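Local coordinates for oxidoreductase, FMN-binding (PDB 2GQ9), which binds FMN and probably acts as an NAD(P)H-dependent oxidoreductase of the Old Yellow Enzyme family, reducing activated C=C bonds, at residues M25-A30 / K355-Y360; Q100-G105 / N184-N189; L267-V272 / G294-A299. All coordinates share one frame; numbering follows the deposited sequence.

Interaction 1 (M25-A30 / K355-Y360); sequences MTRSRA and KGLTDY. With FMN (flavin mononucleotide), chain C; HBA (p-hydroxybenzaldehyde), chain E.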
loop_
_atom_site.group_PDB
_atom_site.type_symbol
_atom_site.label_atom_id
_atom_site.label_comp_id
_atom_site.label_asym_id
_atom_site.label_seq_id
_atom_site.Cartn_x
_atom_site.Cartn_y
_atom_site.Cartn_z
ATOM N N MET A 25 4.429 4.224 -2.168
ATOM C CA MET A 25 4.212 5.601 -2.587
ATOM C C MET A 25 4.143 5.784 -4.092
ATOM O O MET A 25 5.142 5.687 -4.809
ATOM C CB MET A 25 5.274 6.542 -1.998
ATOM C CG MET A 25 5.143 6.713 -0.496
ATOM S SD MET A 25 6.361 7.826 0.196
ATOM C CE MET A 25 7.882 6.884 -0.084
ATOM N N THR A 26 2.926 6.040 -4.553
ATOM C CA THR A 26 2.628 6.281 -5.957
ATOM C C THR A 26 3.409 7.505 -6.428
ATOM O O THR A 26 3.322 8.566 -5.811
ATOM C CB THR A 26 1.123 6.562 -6.124
ATOM O OG1 THR A 26 0.392 5.375 -5.812
ATOM C CG2 THR A 26 0.803 7.015 -7.541
ATOM N N ARG A 27 4.186 7.343 -7.498
ATOM C CA ARG A 27 4.967 8.448 -8.057
ATOM C C ARG A 27 4.542 8.705 -9.508
ATOM O O ARG A 27 4.971 9.680 -10.122
ATOM C CB ARG A 27 6.472 8.134 -8.004
ATOM C CG ARG A 27 7.015 7.828 -6.608
ATOM C CD ARG A 27 6.638 8.904 -5.591
ATOM N NE ARG A 27 7.147 10.214 -5.985
ATOM C CZ ARG A 27 8.405 10.624 -5.825
ATOM N NH1 ARG A 27 9.320 9.835 -5.260
ATOM N NH2 ARG A 27 8.754 11.823 -6.261
ATOM N N SER A 28 3.716 7.807 -10.047
ATOM C CA SER A 28 3.203 7.912 -11.411
ATOM C C SER A 28 4.277 8.229 -12.448
ATOM O O SER A 28 4.183 9.214 -13.187
ATOM C CB SER A 28 2.095 8.971 -11.456
ATOM O OG SER A 28 1.015 8.584 -10.622
ATOM N N ARG A 29 5.291 7.373 -12.514
ATOM C CA ARG A 29 6.407 7.550 -13.444
ATOM C C ARG A 29 6.455 6.417 -14.475
ATOM O O ARG A 29 7.414 6.312 -15.243
ATOM C CB ARG A 29 7.735 7.559 -12.670
ATOM C CG ARG A 29 7.917 8.697 -11.642
ATOM C CD ARG A 29 7.902 10.051 -12.331
ATOM N NE ARG A 29 8.702 11.108 -11.689
ATOM C CZ ARG A 29 8.382 11.766 -10.574
ATOM N NH1 ARG A 29 7.267 11.491 -9.906
ATOM N NH2 ARG A 29 9.153 12.766 -10.159
ATOM N N ALA A 30 5.427 5.574 -14.484
ATOM C CA ALA A 30 5.372 4.427 -15.393
ATOM C C ALA A 30 5.456 4.833 -16.856
ATOM O O ALA A 30 4.842 5.815 -17.274
ATOM C CB ALA A 30 4.104 3.638 -15.148
ATOM N N LYS A 355 13.672 14.220 -12.281
ATOM C CA LYS A 355 13.665 15.365 -11.376
ATOM C C LYS A 355 12.617 15.177 -10.293
ATOM O O LYS A 355 11.437 14.990 -10.585
ATOM C CB LYS A 355 13.374 16.653 -12.148
ATOM C CG LYS A 355 14.473 17.067 -13.101
ATOM C CD LYS A 355 14.070 18.326 -13.858
ATOM C CE LYS A 355 15.138 18.749 -14.848
ATOM N NZ LYS A 355 16.428 19.038 -14.168
ATOM N N GLY A 356 13.056 15.235 -9.040
ATOM C CA GLY A 356 12.139 15.066 -7.931
ATOM C C GLY A 356 11.895 13.602 -7.634
ATOM O O GLY A 356 10.999 13.268 -6.856
ATOM N N LEU A 357 12.692 12.735 -8.257
ATOM C CA LEU A 357 12.576 11.288 -8.056
ATOM C C LEU A 357 13.921 10.679 -7.671
ATOM O O LEU A 357 14.072 10.128 -6.578
ATOM C CB LEU A 357 12.077 10.590 -9.327
ATOM C CG LEU A 357 11.779 9.094 -9.162
ATOM C CD1 LEU A 357 10.477 8.934 -8.397
ATOM C CD2 LEU A 357 11.677 8.397 -10.523
ATOM N N THR A 358 14.894 10.782 -8.571
ATOM C CA THR A 358 16.217 10.209 -8.331
ATOM C C THR A 358 17.328 11.222 -8.098
ATOM O O THR A 358 18.487 10.831 -7.908
ATOM C CB THR A 358 16.657 9.297 -9.498
ATOM O OG1 THR A 358 16.650 10.045 -10.723
ATOM C CG2 THR A 358 15.718 8.096 -9.624
ATOM N N ASP A 359 17.003 12.516 -8.119
ATOM C CA ASP A 359 18.038 13.516 -7.894
ATOM C C ASP A 359 18.088 14.153 -6.508
ATOM O O ASP A 359 18.701 15.203 -6.331
ATOM C CB ASP A 359 18.005 14.594 -8.988
ATOM C CG ASP A 359 16.698 15.348 -9.031
ATOM O OD1 ASP A 359 15.813 15.053 -8.208
ATOM O OD2 ASP A 359 16.569 16.245 -9.894
ATOM N N TYR A 360 17.432 13.532 -5.526
ATOM C CA TYR A 360 17.543 14.016 -4.148
ATOM C C TYR A 360 18.875 13.406 -3.708
ATOM O O TYR A 360 19.034 12.188 -3.698
ATOM C CB TYR A 360 16.418 13.475 -3.263
ATOM C CG TYR A 360 15.089 14.191 -3.438
ATOM C CD1 TYR A 360 14.060 13.623 -4.183
ATOM C CD2 TYR A 360 14.847 15.412 -2.798
ATOM C CE1 TYR A 360 12.805 14.252 -4.284
ATOM C CE2 TYR A 360 13.603 16.047 -2.891
ATOM C CZ TYR A 360 12.589 15.459 -3.629
ATOM O OH TYR A 360 11.351 16.063 -3.696
HETATM N N1 FMN C . -0.154 4.535 0.465
HETATM C C2 FMN C . -0.520 3.312 -0.137
HETATM O O2 FMN C . -1.019 2.427 0.487
HETATM N N3 FMN C . -0.218 3.154 -1.543
HETATM C C4 FMN C . 0.374 4.075 -2.361
HETATM O O4 FMN C . 0.493 3.875 -3.554
HETATM C C4A FMN C . 0.657 5.403 -1.766
HETATM N N5 FMN C . 0.968 6.486 -2.561
HETATM C C5A FMN C . 1.449 7.604 -1.927
HETATM C C6 FMN C . 2.053 8.684 -2.752
HETATM C C7 FMN C . 2.705 9.830 -2.144
HETATM C C7M FMN C . 3.402 10.846 -3.039
HETATM C C8 FMN C . 2.671 9.962 -0.690
HETATM C C8M FMN C . 3.402 11.130 0.037
HETATM C C9 FMN C . 2.037 8.936 0.107
HETATM C C9A FMN C . 1.428 7.792 -0.470
HETATM N N10 FMN C . 0.872 6.663 0.266
HETATM C C10 FMN C . 0.384 5.494 -0.286
HETATM C "C1'" FMN C . 0.777 6.806 1.770
HETATM C "C2'" FMN C . 2.106 6.417 2.401
HETATM O "O2'" FMN C . 2.441 5.038 2.207
HETATM C "C3'" FMN C . 2.184 6.720 3.901
HETATM O "O3'" FMN C . 1.274 5.870 4.625
HETATM C "C4'" FMN C . 1.856 8.178 4.207
HETATM O "O4'" FMN C . 2.645 9.087 3.372
HETATM C "C5'" FMN C . 2.041 8.538 5.668
HETATM O "O5'" FMN C . 3.452 8.456 6.066
HETATM P P FMN C . 4.416 9.716 6.165
HETATM O O1P FMN C . 4.668 10.261 4.797
HETATM O O2P FMN C . 3.766 10.698 7.122
HETATM O O3P FMN C . 5.719 9.133 6.765
HETATM C "C1'" HBA E . -0.101 13.859 -12.140
HETATM O "O1'" HBA E . -0.097 15.003 -11.741
HETATM C C1 HBA E . -0.589 12.772 -11.279
HETATM C C2 HBA E . -0.583 11.426 -11.749
HETATM C C3 HBA E . -1.108 10.415 -10.937
HETATM C C4 HBA E . -1.638 10.735 -9.663
HETATM C C5 HBA E . -1.633 12.058 -9.142
HETATM C C6 HBA E . -1.084 13.046 -9.960
HETATM O O4 HBA E . -1.868 9.718 -8.805
HETATM O O HOH W 1 12.038 10.734 -4.734
#

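Interaction 2 (Q100-G105 / N184-N189); sequences QLWHVG and NGYLIN. With HBA (p-hydroxybenzaldehyde), chain D; FMN (flavin mononucleotide), chain C.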
loop_
_atom_site.group_PDB
_atom_site.type_symbol
_atom_site.label_atom_id
_atom_site.label_comp_id
_atom_site.label_asym_id
_atom_site.label_seq_id
_atom_site.Cartn_x
_atom_site.Cartn_y
_atom_site.Cartn_z
ATOM N N GLN A 100 2.807 -3.804 -3.860
ATOM C CA GLN A 100 1.489 -3.496 -3.314
ATOM C C GLN A 100 0.447 -3.684 -4.404
ATOM O O GLN A 100 0.352 -2.869 -5.325
ATOM C CB GLN A 100 1.400 -2.064 -2.765
ATOM C CG GLN A 100 0.035 -1.828 -2.094
ATOM C CD GLN A 100 -0.211 -0.404 -1.670
ATOM O OE1 GLN A 100 -0.205 0.508 -2.490
ATOM N NE2 GLN A 100 -0.450 -0.208 -0.382
ATOM N N LEU A 101 -0.324 -4.768 -4.301
ATOM C CA LEU A 101 -1.355 -5.081 -5.291
ATOM C C LEU A 101 -2.522 -4.139 -5.073
ATOM O O LEU A 101 -3.118 -4.102 -3.996
ATOM C CB LEU A 101 -1.791 -6.535 -5.161
ATOM C CG LEU A 101 -0.639 -7.534 -5.262
ATOM C CD1 LEU A 101 -1.214 -8.938 -5.229
ATOM C CD2 LEU A 101 0.159 -7.304 -6.547
ATOM N N TRP A 102 -2.856 -3.403 -6.127
ATOM C CA TRP A 102 -3.864 -2.355 -6.065
ATOM C C TRP A 102 -5.107 -2.477 -6.936
ATOM O O TRP A 102 -5.034 -2.887 -8.098
ATOM C CB TRP A 102 -3.146 -1.059 -6.441
ATOM C CG TRP A 102 -3.740 0.241 -6.024
ATOM C CD1 TRP A 102 -4.691 0.462 -5.064
ATOM C CD2 TRP A 102 -3.299 1.531 -6.457
ATOM N NE1 TRP A 102 -4.859 1.816 -4.870
ATOM C CE2 TRP A 102 -4.018 2.493 -5.711
ATOM C CE3 TRP A 102 -2.359 1.967 -7.401
ATOM C CZ2 TRP A 102 -3.822 3.865 -5.880
ATOM C CZ3 TRP A 102 -2.163 3.331 -7.569
ATOM C CH2 TRP A 102 -2.890 4.265 -6.811
ATOM N N HIS A 103 -6.249 -2.119 -6.356
ATOM C CA HIS A 103 -7.498 -2.031 -7.096
ATOM C C HIS A 103 -8.192 -0.865 -6.418
ATOM O O HIS A 103 -8.557 -0.952 -5.242
ATOM C CB HIS A 103 -8.370 -3.278 -7.012
ATOM C CG HIS A 103 -9.482 -3.267 -8.016
ATOM N ND1 HIS A 103 -10.368 -2.216 -8.120
ATOM C CD2 HIS A 103 -9.810 -4.135 -9.003
ATOM C CE1 HIS A 103 -11.189 -2.434 -9.133
ATOM N NE2 HIS A 103 -10.871 -3.590 -9.685
ATOM N N VAL A 104 -8.337 0.233 -7.154
ATOM C CA VAL A 104 -8.934 1.454 -6.625
ATOM C C VAL A 104 -10.445 1.447 -6.449
ATOM O O VAL A 104 -10.995 2.355 -5.826
ATOM C CB VAL A 104 -8.585 2.671 -7.514
ATOM C CG1 VAL A 104 -7.069 2.806 -7.647
ATOM C CG2 VAL A 104 -9.226 2.513 -8.885
ATOM N N GLY A 105 -11.117 0.435 -6.983
ATOM C CA GLY A 105 -12.561 0.400 -6.858
ATOM C C GLY A 105 -13.169 1.657 -7.461
ATOM O O GLY A 105 -12.864 2.017 -8.592
ATOM N N ASN A 184 -6.833 3.163 2.537
ATOM C CA ASN A 184 -7.054 4.462 1.936
ATOM C C ASN A 184 -8.233 4.638 0.992
ATOM O O ASN A 184 -8.148 5.344 -0.015
ATOM C CB ASN A 184 -5.744 4.931 1.302
ATOM C CG ASN A 184 -4.600 4.904 2.308
ATOM O OD1 ASN A 184 -4.839 4.862 3.517
ATOM N ND2 ASN A 184 -3.364 4.934 1.824
ATOM N N GLY A 185 -9.344 4.008 1.355
ATOM C CA GLY A 185 -10.567 4.140 0.587
ATOM C C GLY A 185 -10.653 3.481 -0.769
ATOM O O GLY A 185 -11.487 3.873 -1.583
ATOM N N TYR A 186 -9.805 2.493 -1.028
ATOM C CA TYR A 186 -9.850 1.806 -2.305
ATOM C C TYR A 186 -10.816 0.609 -2.286
ATOM O O TYR A 186 -11.584 0.465 -1.333
ATOM C CB TYR A 186 -8.419 1.461 -2.734
ATOM C CG TYR A 186 -7.667 2.746 -3.032
ATOM C CD1 TYR A 186 -6.575 3.144 -2.263
ATOM C CD2 TYR A 186 -8.117 3.617 -4.029
ATOM C CE1 TYR A 186 -5.959 4.375 -2.478
ATOM C CE2 TYR A 186 -7.503 4.852 -4.251
ATOM C CZ TYR A 186 -6.424 5.224 -3.467
ATOM O OH TYR A 186 -5.825 6.449 -3.657
ATOM N N LEU A 187 -10.798 -0.235 -3.318
ATOM C CA LEU A 187 -11.772 -1.336 -3.414
ATOM C C LEU A 187 -12.126 -2.156 -2.178
ATOM O O LEU A 187 -13.292 -2.203 -1.785
ATOM C CB LEU A 187 -11.410 -2.304 -4.549
ATOM C CG LEU A 187 -12.504 -3.357 -4.806
ATOM C CD1 LEU A 187 -13.811 -2.646 -5.116
ATOM C CD2 LEU A 187 -12.116 -4.287 -5.961
ATOM N N ILE A 188 -11.152 -2.818 -1.567
ATOM C CA ILE A 188 -11.465 -3.634 -0.405
ATOM C C ILE A 188 -11.969 -2.785 0.760
ATOM O O ILE A 188 -12.875 -3.199 1.492
ATOM C CB ILE A 188 -10.251 -4.483 0.014
ATOM C CG1 ILE A 188 -9.831 -5.363 -1.169
ATOM C CG2 ILE A 188 -10.606 -5.358 1.208
ATOM C CD1 ILE A 188 -8.640 -6.253 -0.894
ATOM N N ASN A 189 -11.397 -1.593 0.908
ATOM C CA ASN A 189 -11.789 -0.654 1.962
ATOM C C ASN A 189 -13.259 -0.285 1.759
ATOM O O ASN A 189 -13.982 -0.017 2.716
ATOM C CB ASN A 189 -10.937 0.615 1.862
ATOM C CG ASN A 189 -10.946 1.442 3.137
ATOM O OD1 ASN A 189 -11.926 1.457 3.891
ATOM N ND2 ASN A 189 -9.855 2.153 3.376
HETATM C "C1'" HBA D . -1.539 8.999 -4.161
HETATM O "O1'" HBA D . -1.332 10.099 -3.690
HETATM C C1 HBA D . -1.968 7.887 -3.300
HETATM C C2 HBA D . -2.199 6.594 -3.860
HETATM C C3 HBA D . -2.667 5.568 -3.033
HETATM C C4 HBA D . -2.906 5.817 -1.659
HETATM C C5 HBA D . -2.658 7.080 -1.058
HETATM C C6 HBA D . -2.170 8.083 -1.893
HETATM O O4 HBA D . -3.077 4.748 -0.850
HETATM N N1 FMN C . -0.154 4.535 0.465
HETATM C C2 FMN C . -0.520 3.312 -0.137
HETATM O O2 FMN C . -1.019 2.427 0.487
HETATM N N3 FMN C . -0.218 3.154 -1.543
HETATM C C4 FMN C . 0.374 4.075 -2.361
HETATM O O4 FMN C . 0.493 3.875 -3.554
HETATM C C4A FMN C . 0.657 5.403 -1.766
HETATM N N5 FMN C . 0.968 6.486 -2.561
HETATM C C5A FMN C . 1.449 7.604 -1.927
HETATM C C6 FMN C . 2.053 8.684 -2.752
HETATM C C7 FMN C . 2.705 9.830 -2.144
HETATM C C7M FMN C . 3.402 10.846 -3.039
HETATM C C8 FMN C . 2.671 9.962 -0.690
HETATM C C8M FMN C . 3.402 11.130 0.037
HETATM C C9 FMN C . 2.037 8.936 0.107
HETATM C C9A FMN C . 1.428 7.792 -0.470
HETATM N N10 FMN C . 0.872 6.663 0.266
HETATM C C10 FMN C . 0.384 5.494 -0.286
HETATM C "C1'" FMN C . 0.777 6.806 1.770
HETATM C "C2'" FMN C . 2.106 6.417 2.401
HETATM O "O2'" FMN C . 2.441 5.038 2.207
HETATM C "C3'" FMN C . 2.184 6.720 3.901
HETATM O "O3'" FMN C . 1.274 5.870 4.625
HETATM C "C4'" FMN C . 1.856 8.178 4.207
HETATM O "O4'" FMN C . 2.645 9.087 3.372
HETATM C "C5'" FMN C . 2.041 8.538 5.668
HETATM O "O5'" FMN C . 3.452 8.456 6.066
HETATM P P FMN C . 4.416 9.716 6.165
HETATM O O1P FMN C . 4.668 10.261 4.797
HETATM O O2P FMN C . 3.766 10.698 7.122
HETATM O O3P FMN C . 5.719 9.133 6.765
HETATM O O HOH W 2 -8.490 -2.229 -2.690
#

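Interaction 3 (L267-V272 / G294-A299); sequences LHIAEV and GVLIYA. With FMN (flavin mononucleotide), chain C.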
loop_
_atom_site.group_PDB
_atom_site.type_symbol
_atom_site.label_atom_id
_atom_site.label_comp_id
_atom_site.label_asym_id
_atom_site.label_seq_id
_atom_site.Cartn_x
_atom_site.Cartn_y
_atom_site.Cartn_z
ATOM N N LEU A 267 1.012 -7.004 9.028
ATOM C CA LEU A 267 -0.177 -6.177 8.951
ATOM C C LEU A 267 0.392 -4.762 9.003
ATOM O O LEU A 267 1.147 -4.414 9.917
ATOM C CB LEU A 267 -1.100 -6.427 10.144
ATOM C CG LEU A 267 -2.343 -5.539 10.198
ATOM C CD1 LEU A 267 -3.186 -5.742 8.955
ATOM C CD2 LEU A 267 -3.138 -5.882 11.441
ATOM N N HIS A 268 0.038 -3.959 8.010
ATOM C CA HIS A 268 0.545 -2.596 7.876
ATOM C C HIS A 268 -0.613 -1.636 8.101
ATOM O O HIS A 268 -1.615 -1.687 7.389
ATOM C CB HIS A 268 1.110 -2.460 6.456
ATOM C CG HIS A 268 1.909 -1.218 6.200
ATOM N ND1 HIS A 268 2.543 -0.998 4.997
ATOM C CD2 HIS A 268 2.140 -0.117 6.955
ATOM C CE1 HIS A 268 3.128 0.187 5.018
ATOM N NE2 HIS A 268 2.898 0.742 6.195
ATOM N N ILE A 269 -0.469 -0.768 9.095
ATOM C CA ILE A 269 -1.499 0.215 9.411
ATOM C C ILE A 269 -1.105 1.601 8.911
ATOM O O ILE A 269 -0.061 2.137 9.300
ATOM C CB ILE A 269 -1.729 0.292 10.931
ATOM C CG1 ILE A 269 -2.133 -1.087 11.471
ATOM C CG2 ILE A 269 -2.786 1.348 11.247
ATOM C CD1 ILE A 269 -3.424 -1.625 10.901
ATOM N N ALA A 270 -1.939 2.172 8.043
ATOM C CA ALA A 270 -1.714 3.509 7.500
ATOM C C ALA A 270 -2.409 4.438 8.488
ATOM O O ALA A 270 -3.636 4.562 8.487
ATOM C CB ALA A 270 -2.341 3.639 6.114
ATOM N N GLU A 271 -1.607 5.074 9.331
ATOM C CA GLU A 271 -2.090 5.954 10.390
ATOM C C GLU A 271 -2.411 7.371 9.950
ATOM O O GLU A 271 -3.212 8.071 10.579
ATOM C CB GLU A 271 -1.034 6.011 11.480
ATOM C CG GLU A 271 -1.468 5.533 12.832
ATOM C CD GLU A 271 -0.337 5.635 13.825
ATOM O OE1 GLU A 271 0.731 5.044 13.553
ATOM O OE2 GLU A 271 -0.507 6.307 14.865
ATOM N N VAL A 272 -1.758 7.800 8.885
ATOM C CA VAL A 272 -1.963 9.137 8.364
ATOM C C VAL A 272 -1.989 9.064 6.851
ATOM O O VAL A 272 -1.260 8.280 6.243
ATOM C CB VAL A 272 -0.820 10.086 8.804
ATOM C CG1 VAL A 272 -0.979 11.454 8.145
ATOM C CG2 VAL A 272 -0.809 10.214 10.322
ATOM N N GLY A 294 1.443 -11.248 14.082
ATOM C CA GLY A 294 2.581 -11.238 13.175
ATOM C C GLY A 294 3.390 -9.961 13.282
ATOM O O GLY A 294 3.405 -9.314 14.324
ATOM N N VAL A 295 4.085 -9.603 12.208
ATOM C CA VAL A 295 4.872 -8.377 12.210
ATOM C C VAL A 295 3.902 -7.221 11.965
ATOM O O VAL A 295 3.181 -7.210 10.969
ATOM C CB VAL A 295 5.955 -8.426 11.112
ATOM C CG1 VAL A 295 6.629 -7.069 10.964
ATOM C CG2 VAL A 295 6.999 -9.484 11.476
ATOM N N LEU A 296 3.881 -6.267 12.889
ATOM C CA LEU A 296 2.994 -5.107 12.799
ATOM C C LEU A 296 3.785 -3.901 12.347
ATOM O O LEU A 296 4.789 -3.543 12.959
ATOM C CB LEU A 296 2.365 -4.807 14.157
ATOM C CG LEU A 296 0.890 -5.152 14.345
ATOM C CD1 LEU A 296 0.490 -4.822 15.776
ATOM C CD2 LEU A 296 0.030 -4.370 13.356
ATOM N N ILE A 297 3.308 -3.254 11.294
ATOM C CA ILE A 297 3.990 -2.099 10.739
ATOM C C ILE A 297 3.042 -0.914 10.781
ATOM O O ILE A 297 1.860 -1.065 10.489
ATOM C CB ILE A 297 4.367 -2.353 9.256
ATOM C CG1 ILE A 297 5.228 -3.616 9.142
ATOM C CG2 ILE A 297 5.088 -1.144 8.675
ATOM C CD1 ILE A 297 5.551 -4.000 7.701
ATOM N N TYR A 298 3.565 0.250 11.155
ATOM C CA TYR A 298 2.773 1.483 11.189
ATOM C C TYR A 298 3.493 2.549 10.385
ATOM O O TYR A 298 4.722 2.572 10.352
ATOM C CB TYR A 298 2.637 2.023 12.611
ATOM C CG TYR A 298 1.600 1.343 13.447
ATOM C CD1 TYR A 298 0.306 1.857 13.542
ATOM C CD2 TYR A 298 1.913 0.194 14.168
ATOM C CE1 TYR A 298 -0.655 1.239 14.344
ATOM C CE2 TYR A 298 0.968 -0.429 14.969
ATOM C CZ TYR A 298 -0.311 0.097 15.053
ATOM O OH TYR A 298 -1.236 -0.525 15.852
ATOM N N ALA A 299 2.727 3.430 9.739
ATOM C CA ALA A 299 3.300 4.536 8.984
ATOM C C ALA A 299 2.381 5.743 9.143
ATOM O O ALA A 299 1.155 5.594 9.214
ATOM C CB ALA A 299 3.432 4.183 7.508
HETATM N N1 FMN C . -0.154 4.535 0.465
HETATM C C2 FMN C . -0.520 3.312 -0.137
HETATM O O2 FMN C . -1.019 2.427 0.487
HETATM N N3 FMN C . -0.218 3.154 -1.543
HETATM C C4 FMN C . 0.374 4.075 -2.361
HETATM O O4 FMN C . 0.493 3.875 -3.554
HETATM C C4A FMN C . 0.657 5.403 -1.766
HETATM N N5 FMN C . 0.968 6.486 -2.561
HETATM C C5A FMN C . 1.449 7.604 -1.927
HETATM C C6 FMN C . 2.053 8.684 -2.752
HETATM C C7 FMN C . 2.705 9.830 -2.144
HETATM C C7M FMN C . 3.402 10.846 -3.039
HETATM C C8 FMN C . 2.671 9.962 -0.690
HETATM C C8M FMN C . 3.402 11.130 0.037
HETATM C C9 FMN C . 2.037 8.936 0.107
HETATM C C9A FMN C . 1.428 7.792 -0.470
HETATM N N10 FMN C . 0.872 6.663 0.266
HETATM C C10 FMN C . 0.384 5.494 -0.286
HETATM C "C1'" FMN C . 0.777 6.806 1.770
HETATM C "C2'" FMN C . 2.106 6.417 2.401
HETATM O "O2'" FMN C . 2.441 5.038 2.207
HETATM C "C3'" FMN C . 2.184 6.720 3.901
HETATM O "O3'" FMN C . 1.274 5.870 4.625
HETATM C "C4'" FMN C . 1.856 8.178 4.207
HETATM O "O4'" FMN C . 2.645 9.087 3.372
HETATM C "C5'" FMN C . 2.041 8.538 5.668
HETATM O "O5'" FMN C . 3.452 8.456 6.066
HETATM P P FMN C . 4.416 9.716 6.165
HETATM O O1P FMN C . 4.668 10.261 4.797
HETATM O O2P FMN C . 3.766 10.698 7.122
HETATM O O3P FMN C . 5.719 9.133 6.765
#

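Interaction 1 (M25-A30 / K355-Y360)
Arg27 NH2 donates to Gly356 O at 2.7 Å, the shortest bond between 25-30 and 355-360. The bond is somewhat bent, 144° at the hydrogen. The oxygen lies near the guanidinium plane, at the edge of the group, while the donor stands tilted from the carbonyl plane. Leu357 fills the space alongside. Its CD1 sits over one face of the Arg27 guanidinium, 3.5 Å from NH1 and offset toward the rim. The Arg27 chain bends twice, at chi2 (-52°) and chi3 (-59°), and this folds its end back beside the leucine. Water 1 accepts from Arg27 NH1 and donates to Leu357 O, a second link between the same two residues. Further bonds go from Arg27 NE to Leu349 O and from NH1 to Tyr44 OH.

Arg29 comes from the same loop, which follows the first barrel strand, 20-22, of this TIM barrel. The segment 355-360 belongs to the C-terminal tail, so the two arginines fasten that tail to the loop. Arg29 NH1 turns back to Arg27 O at 2.9 Å, and that oxygen is met on a lone pair in the carbonyl plane. Arg29 NE bonds Gly353 O, and its NH2 makes a weak bond of 3.2 Å to Lys355 O. Leu357 CB lies over one face of the Arg29 guanidinium, 3.7 Å from NH2. With an alanine in place of Arg29, Arg27 O and Gly353 O would probably lose these donors, Lys355 O its weak one, and a gap would open beside Leu357. Gly356 is itself fixed by Asp359, whose OD1 accepts from Gly356 N at 2.9 Å. One residue before Arg27, Thr26 OG1 donates to FMN O4 at 2.7 Å.

Interaction 2 (Q100-G105 / N184-N189)
Trp102 turns the edge of its indole toward the face of Tyr186. This is a T-shaped pair with planes at 89° and the centroid of the five-membered ring 4.6 Å from that of Tyr186. Trp102 NE1 comes closest, 3.4 Å from Tyr186 CD1 and offset toward the rim of the phenol. Tyr186 carries its CG anti to the carbonyl carbon (chi1 -67°), which brings the ring over against 100-105. Asn184 O lies over its opposite face. Val104 CB meets Tyr186 CD2 at 3.6 Å, and Val104 CG1 lies over a face of the Trp102 ring. The edge of the Tyr186 ring meets O4 of bound p-hydroxybenzaldehyde.

With CG anti to the backbone N (chi1 -167°), His103 lays one face of its imidazole against Leu187 CD2, 3.5 Å from the centroid, a CH-pi contact. Gly105 N fixes the rotation of the imidazole by donating to His103 ND1 at 3.0 Å, almost exactly in the ring plane. On the backbone, Leu187 N donates to His103 O, and water 2 links that oxygen to Ile188 N. A CB on Gly105 would clash with Leu187 CA, and its positive phi also suits a glycine.

The ends of the two segments form part of the active-site pocket. Gln100 has an extended chain and pairs with the flavin: OE1 accepts from FMN N3 and NE2 donates to FMN O2. Asn184 ND2 donates to the phenolic O4 of the p-hydroxybenzaldehyde at 2.7 Å, and His181 NE2 bonds the same ligand. Tyr186 OH pairs with Tyr68 OH.

The contact joins the end of barrel strand 96-102 to the loop that leads from strand 177-181 into helix 187-192. Leu187 also packs on Val159 of helix 153-172 and Phe213 of helix 212-225.

Interaction 3 (L267-V272 / G294-A299)
Ile269 N donates to Ile297 O at 2.7 Å, one of five backbone bonds that join 267-271 in parallel to 295-299. The series starts at Leu267 N to Val295 O and ends at Glu271 N to Ala299 O.

His268 and Ile297 share one face of the sheet. Ile297 CG2 sits over the imidazole, 3.6 Å from His268 CD2, as a CH-pi contact. Ala299 CB meets the ring at its edge, 3.7 Å from NE2. His268 CG is anti to the backbone N (chi1 -169°), which places the ring beside these two neighbours. The other face holds Leu267, Ile269, Leu296 and Tyr298. Ile269 lies alongside Tyr298 and points the same way, with CB 3.7 Å from Tyr298 CD1. Glu271 OE1 comes within 3.2 Å of Tyr298 CD1, with the carboxylate plane steep to the ring.

Residues further out position these groups. Glu179 accepts from His268 ND1. Tyr302 OH bonds Glu271 OE1, while Lys285 forms a salt bridge with OE2 and a cation-pi contact with Tyr298. Arg233, which binds FMN, packs against His268 and Ala299.

Just beyond the strand, Val272 O comes 3.4 Å from FMN C5'. The two strands and helix 282-291 form a beta-alpha-beta crossover, of the kind from which the (beta-alpha)8 TIM barrel is built, with the cofactor at the C-terminal ends of the strands.

From the N terminus, the chain leaves strand 20-22 through 25-30, which meets 355-360 near the C terminus. Interaction 1 therefore closes a loop of 324 intervening residues, and the other two contacts nest inside it. Interaction 2 is the first to close, from strand 96-102 to the residues after strand 177-181. Interaction 3 follows in series and closes the short crossover between strands 266-270 and 295-299, and interaction 1 closes last. None of the loops cross. Thr26 packs on Trp102, joining interactions 1 and 2, and Asn184 packs on Ala270, joining 2 and 3. Each contact reaches FMN through at least one segment; 355-360 does not, but is tied to the loop that does.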